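Local structure of glutathione S-transferase (Vibrio parahaemolyticus, 7MIQ) at residues 14-26 and 70-84. The protein probably catalyses the conjugation of glutathione to electrophilic compounds, as a Gtt2-class glutathione S-transferase. Sequence-based numbering, arbitrary orientation.
Sequences RVSIFLKEIGGEV and CRYLDEAFENDLALF
Phe18 of helix 14-22 packs between Cys70 and Leu83, with Asp74 and Phe84 beside its tip. Phe18 CB lies 3.6 Å from Cys70 SG. CG sits against the same sulfur, with CG anti to the backbone N (chi1 -168°), which sends the ring across to the other segment. Cys70 CB then stands over the centre of one face, 3.7 Å from the Phe18 ring centroid. CD2 and CE2 meet Leu83 CD1, which lies over the opposite face, nearer the rim. Phe18 CE1 comes 3.4 Å from Cys70 O. At the tip, CZ meets Asp74 CB at the ring edge. It also meets Phe84 CE2; the two ring planes are oblique, 49° apart. Val162 and Ile165 of helix 162-177 also pack on Phe18.

Farther along, Ile22 CG2 rests 3.6 Å from Asn79 ND2. That amide is held by its own segment: Asn79 ND2 gives nearly straight bonds to Asp74 OD1 (3.1 Å) and Phe77 O, while Asn79 OD1 accepts from Leu81 N, an Asx turn. After the Schellman motif at Gly23, Gly24 CA stands over the centre of the Phe77 ring face, 3.7 Å from its centroid.

The two helices, both of the thioredoxin-like domain, run nearly parallel, 15° apart. No hydrogen bond joins the segments. The direct contact between them is made by apolar, CH-pi and sulfur-aromatic packing, while polar bonds within residues 70-84 fix the Asn79 amide that packs on Ile22 CG2.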
loop_
_atom_site.group_PDB
_atom_site.type_symbol
_atom_site.label_atom_id
_atom_site.label_comp_id
_atom_site.label_asym_id
_atom_site.label_seq_id
_atom_site.Cartn_x
_atom_site.Cartn_y
_atom_site.Cartn_z
ATOM N N ARG A 14 -10.264 11.184 1.498
ATOM C CA ARG A 14 -10.092 9.910 2.190
ATOM C C ARG A 14 -9.954 10.127 3.691
ATOM O O ARG A 14 -10.526 9.377 4.493
ATOM C CB ARG A 14 -8.875 9.163 1.643
ATOM C CG ARG A 14 -9.052 8.630 0.225
ATOM C CD ARG A 14 -7.765 7.995 -0.279
ATOM N NE ARG A 14 -7.555 6.659 0.267
ATOM C CZ ARG A 14 -6.507 5.896 -0.011
ATOM N NH1 ARG A 14 -5.532 6.322 -0.799
ATOM N NH2 ARG A 14 -6.434 4.677 0.515
ATOM N N VAL A 15 -9.208 11.157 4.088
ATOM C CA VAL A 15 -9.036 11.461 5.505
ATOM C C VAL A 15 -10.293 12.096 6.083
ATOM O O VAL A 15 -10.685 11.797 7.218
ATOM C CB VAL A 15 -7.804 12.365 5.699
ATOM C CG1 VAL A 15 -7.671 12.789 7.166
ATOM C CG2 VAL A 15 -6.548 11.650 5.223
ATOM N N SER A 16 -10.940 12.986 5.319
ATOM C CA SER A 16 -12.121 13.688 5.820
ATOM C C SER A 16 -13.249 12.720 6.153
ATOM O O SER A 16 -13.909 12.859 7.190
ATOM C CB SER A 16 -12.603 14.719 4.795
ATOM O OG SER A 16 -11.700 15.803 4.683
ATOM N N ILE A 17 -13.497 11.742 5.279
ATOM C CA ILE A 17 -14.556 10.768 5.534
ATOM C C ILE A 17 -14.220 9.923 6.757
ATOM O O ILE A 17 -15.080 9.660 7.607
ATOM C CB ILE A 17 -14.777 9.897 4.285
ATOM C CG1 ILE A 17 -15.285 10.751 3.120
ATOM C CG2 ILE A 17 -15.743 8.755 4.582
ATOM C CD1 ILE A 17 -15.239 10.021 1.782
ATOM N N PHE A 18 -12.962 9.486 6.863
ATOM C CA PHE A 18 -12.529 8.697 8.014
ATOM C C PHE A 18 -12.720 9.472 9.312
ATOM O O PHE A 18 -13.225 8.931 10.304
ATOM C CB PHE A 18 -11.062 8.304 7.830
ATOM C CG PHE A 18 -10.575 7.261 8.797
ATOM C CD1 PHE A 18 -10.186 7.609 10.081
ATOM C CD2 PHE A 18 -10.476 5.936 8.408
ATOM C CE1 PHE A 18 -9.723 6.647 10.966
ATOM C CE2 PHE A 18 -10.013 4.968 9.286
ATOM C CZ PHE A 18 -9.639 5.323 10.567
ATOM N N LEU A 19 -12.330 10.746 9.320
ATOM C CA LEU A 19 -12.477 11.561 10.520
ATOM C C LEU A 19 -13.945 11.700 10.911
ATOM O O LEU A 19 -14.287 11.631 12.097
ATOM C CB LEU A 19 -11.838 12.929 10.289
ATOM C CG LEU A 19 -11.444 13.751 11.513
ATOM C CD1 LEU A 19 -10.581 12.928 12.455
ATOM C CD2 LEU A 19 -10.707 14.998 11.066
ATOM N N LYS A 20 -14.830 11.875 9.925
ATOM C CA LYS A 20 -16.255 11.950 10.231
ATOM C C LYS A 20 -16.779 10.631 10.785
ATOM O O LYS A 20 -17.595 10.627 11.715
ATOM C CB LYS A 20 -17.048 12.357 8.988
ATOM C CG LYS A 20 -17.087 13.850 8.725
ATOM C CD LYS A 20 -17.897 14.161 7.473
ATOM C CE LYS A 20 -17.971 15.657 7.216
ATOM N NZ LYS A 20 -18.647 15.966 5.924
ATOM N N GLU A 21 -16.330 9.500 10.227
ATOM C CA GLU A 21 -16.798 8.199 10.703
ATOM C C GLU A 21 -16.484 8.009 12.183
ATOM O O GLU A 21 -17.339 7.566 12.958
ATOM C CB GLU A 21 -16.174 7.069 9.877
ATOM C CG GLU A 21 -16.806 6.839 8.503
ATOM C CD GLU A 21 -18.200 6.221 8.583
ATOM O OE1 GLU A 21 -18.573 5.694 9.655
ATOM O OE2 GLU A 21 -18.922 6.262 7.568
ATOM N N ILE A 22 -15.259 8.346 12.601
ATOM C CA ILE A 22 -14.851 8.094 13.981
ATOM C C ILE A 22 -15.241 9.223 14.923
ATOM O O ILE A 22 -14.992 9.119 16.133
ATOM C CB ILE A 22 -13.334 7.833 14.070
ATOM C CG1 ILE A 22 -12.541 9.086 13.685
ATOM C CG2 ILE A 22 -12.951 6.652 13.184
ATOM C CD1 ILE A 22 -11.035 8.893 13.774
ATOM N N GLY A 23 -15.848 10.292 14.418
ATOM C CA GLY A 23 -16.310 11.359 15.280
ATOM C C GLY A 23 -15.227 12.280 15.782
ATOM O O GLY A 23 -15.389 12.894 16.841
ATOM N N GLY A 24 -14.120 12.397 15.051
ATOM C CA GLY A 24 -13.034 13.266 15.438
ATOM C C GLY A 24 -13.126 14.621 14.762
ATOM O O GLY A 24 -13.789 14.787 13.742
ATOM N N GLU A 25 -12.446 15.599 15.353
ATOM C CA GLU A 25 -12.419 16.958 14.824
ATOM C C GLU A 25 -10.992 17.479 14.883
ATOM O O GLU A 25 -10.358 17.435 15.941
ATOM C CB GLU A 25 -13.353 17.880 15.613
ATOM C CG GLU A 25 -13.391 19.310 15.098
ATOM C CD GLU A 25 -14.265 20.210 15.949
ATOM O OE1 GLU A 25 -14.780 19.734 16.982
ATOM O OE2 GLU A 25 -14.436 21.393 15.585
ATOM N N VAL A 26 -10.503 17.992 13.752
ATOM C CA VAL A 26 -9.136 18.489 13.616
ATOM C C VAL A 26 -9.171 19.807 12.855
ATOM O O VAL A 26 -9.889 19.935 11.859
ATOM C CB VAL A 26 -8.231 17.471 12.885
ATOM C CG1 VAL A 26 -6.843 18.053 12.653
ATOM C CG2 VAL A 26 -8.140 16.169 13.666
ATOM N N CYS A 70 -4.888 8.349 8.699
ATOM C CA CYS A 70 -6.060 7.691 9.274
ATOM C C CYS A 70 -5.674 6.751 10.408
ATOM O O CYS A 70 -6.391 6.655 11.412
ATOM C CB CYS A 70 -6.825 6.928 8.192
ATOM S SG CYS A 70 -7.629 7.979 6.952
ATOM N N ARG A 71 -4.554 6.033 10.265
ATOM C CA ARG A 71 -4.137 5.127 11.330
ATOM C C ARG A 71 -3.840 5.890 12.616
ATOM O O ARG A 71 -4.215 5.450 13.709
ATOM C CB ARG A 71 -2.922 4.305 10.894
ATOM C CG ARG A 71 -2.513 3.254 11.928
ATOM C CD ARG A 71 -1.379 2.342 11.459
ATOM N NE ARG A 71 -1.710 1.610 10.242
ATOM C CZ ARG A 71 -2.524 0.563 10.188
ATOM N NH1 ARG A 71 -3.138 0.107 11.268
ATOM N NH2 ARG A 71 -2.730 -0.039 9.020
ATOM N N TYR A 72 -3.177 7.044 12.507
ATOM C CA TYR A 72 -2.920 7.852 13.698
ATOM C C TYR A 72 -4.221 8.381 14.291
ATOM O O TYR A 72 -4.437 8.311 15.508
ATOM C CB TYR A 72 -1.974 9.010 13.369
ATOM C CG TYR A 72 -1.529 9.766 14.603
ATOM C CD1 TYR A 72 -2.297 10.807 15.126
ATOM C CD2 TYR A 72 -0.356 9.424 15.262
ATOM C CE1 TYR A 72 -1.899 11.490 16.268
ATOM C CE2 TYR A 72 0.051 10.103 16.398
ATOM C CZ TYR A 72 -0.725 11.132 16.897
ATOM O OH TYR A 72 -0.323 11.801 18.029
ATOM N N LEU A 73 -5.101 8.920 13.441
ATOM C CA LEU A 73 -6.361 9.478 13.925
ATOM C C LEU A 73 -7.242 8.417 14.564
ATOM O O LEU A 73 -8.003 8.724 15.488
ATOM C CB LEU A 73 -7.112 10.152 12.778
ATOM C CG LEU A 73 -6.447 11.379 12.152
ATOM C CD1 LEU A 73 -7.194 11.795 10.882
ATOM C CD2 LEU A 73 -6.382 12.521 13.150
ATOM N N ASP A 74 -7.169 7.175 14.075
ATOM C CA ASP A 74 -7.948 6.094 14.675
ATOM C C ASP A 74 -7.587 5.914 16.145
ATOM O O ASP A 74 -8.463 5.675 16.984
ATOM C CB ASP A 74 -7.723 4.796 13.897
ATOM C CG ASP A 74 -8.687 3.689 14.307
ATOM O OD1 ASP A 74 -9.885 3.976 14.499
ATOM O OD2 ASP A 74 -8.251 2.524 14.412
ATOM N N GLU A 75 -6.304 6.041 16.481
ATOM C CA GLU A 75 -5.891 5.944 17.873
ATOM C C GLU A 75 -6.061 7.255 18.622
ATOM O O GLU A 75 -6.190 7.242 19.851
ATOM C CB GLU A 75 -4.436 5.481 17.960
ATOM C CG GLU A 75 -4.201 4.107 17.367
ATOM C CD GLU A 75 -2.792 3.604 17.599
ATOM O OE1 GLU A 75 -2.310 3.688 18.748
ATOM O OE2 GLU A 75 -2.163 3.132 16.631
ATOM N N ALA A 76 -6.068 8.385 17.910
ATOM C CA ALA A 76 -6.220 9.676 18.570
ATOM C C ALA A 76 -7.646 9.900 19.055
ATOM O O ALA A 76 -7.849 10.532 20.096
ATOM C CB ALA A 76 -5.801 10.803 17.626
ATOM N N PHE A 77 -8.641 9.393 18.328
ATOM C CA PHE A 77 -10.049 9.556 18.692
ATOM C C PHE A 77 -10.641 8.174 18.938
ATOM O O PHE A 77 -11.036 7.485 17.991
ATOM C CB PHE A 77 -10.809 10.312 17.605
ATOM C CG PHE A 77 -10.256 11.677 17.336
ATOM C CD1 PHE A 77 -10.552 12.735 18.180
ATOM C CD2 PHE A 77 -9.421 11.898 16.255
ATOM C CE1 PHE A 77 -10.031 13.993 17.947
ATOM C CE2 PHE A 77 -8.899 13.156 16.011
ATOM C CZ PHE A 77 -9.205 14.204 16.860
ATOM N N GLU A 78 -10.703 7.777 20.209
ATOM C CA GLU A 78 -11.248 6.476 20.575
ATOM C C GLU A 78 -12.649 6.300 20.004
ATOM O O GLU A 78 -13.493 7.197 20.102
ATOM C CB GLU A 78 -11.271 6.325 22.096
ATOM C CG GLU A 78 -11.832 4.996 22.577
ATOM C CD GLU A 78 -11.686 4.809 24.074
ATOM O OE1 GLU A 78 -11.389 5.801 24.775
ATOM O OE2 GLU A 78 -11.864 3.667 24.550
ATOM N N ASN A 79 -12.887 5.141 19.395
ATOM C CA ASN A 79 -14.146 4.853 18.725
ATOM C C ASN A 79 -14.308 3.343 18.659
ATOM O O ASN A 79 -13.346 2.593 18.843
ATOM C CB ASN A 79 -14.181 5.459 17.319
ATOM C CG ASN A 79 -13.220 4.768 16.371
ATOM O OD1 ASN A 79 -13.584 3.805 15.697
ATOM N ND2 ASN A 79 -11.981 5.245 16.326
ATOM N N ASP A 80 -15.536 2.899 18.383
ATOM C CA ASP A 80 -15.830 1.471 18.326
ATOM C C ASP A 80 -16.160 0.996 16.912
ATOM O O ASP A 80 -16.788 -0.055 16.746
ATOM C CB ASP A 80 -16.967 1.118 19.287
ATOM C CG ASP A 80 -18.317 1.604 18.800
ATOM O OD1 ASP A 80 -18.373 2.667 18.147
ATOM O OD2 ASP A 80 -19.325 0.915 19.072
ATOM N N LEU A 81 -15.744 1.747 15.889
ATOM C CA LEU A 81 -16.000 1.356 14.474
ATOM C C LEU A 81 -15.047 0.243 14.031
ATOM O O LEU A 81 -15.308 -0.320 12.961
ATOM C CB LEU A 81 -15.816 2.600 13.598
ATOM C CG LEU A 81 -16.996 3.559 13.404
ATOM C CD1 LEU A 81 -18.128 2.945 12.595
ATOM C CD2 LEU A 81 -17.506 4.136 14.711
ATOM N N ALA A 82 -13.911 0.052 14.701
ATOM C CA ALA A 82 -12.863 -0.877 14.255
ATOM C C ALA A 82 -12.604 -0.778 12.744
ATOM O O ALA A 82 -12.643 -1.770 12.016
ATOM C CB ALA A 82 -13.213 -2.309 14.653
ATOM N N LEU A 83 -12.364 0.447 12.259
ATOM C CA LEU A 83 -12.239 0.642 10.812
ATOM C C LEU A 83 -11.039 -0.090 10.216
ATOM O O LEU A 83 -11.031 -0.366 9.010
ATOM C CB LEU A 83 -12.165 2.136 10.476
ATOM C CG LEU A 83 -13.464 2.924 10.695
ATOM C CD1 LEU A 83 -13.341 4.360 10.207
ATOM C CD2 LEU A 83 -14.656 2.232 10.028
ATOM N N PHE A 84 -10.025 -0.407 11.017
ATOM C CA PHE A 84 -8.908 -1.208 10.535
ATOM C C PHE A 84 -9.057 -2.687 10.869
ATOM O O PHE A 84 -8.156 -3.472 10.560
ATOM C CB PHE A 84 -7.583 -0.670 11.089
ATOM C CG PHE A 84 -7.084 0.560 10.378
ATOM C CD1 PHE A 84 -6.441 0.454 9.154
ATOM C CD2 PHE A 84 -7.262 1.822 10.928
ATOM C CE1 PHE A 84 -5.981 1.582 8.492
ATOM C CE2 PHE A 84 -6.804 2.955 10.270
ATOM C CZ PHE A 84 -6.165 2.835 9.050
#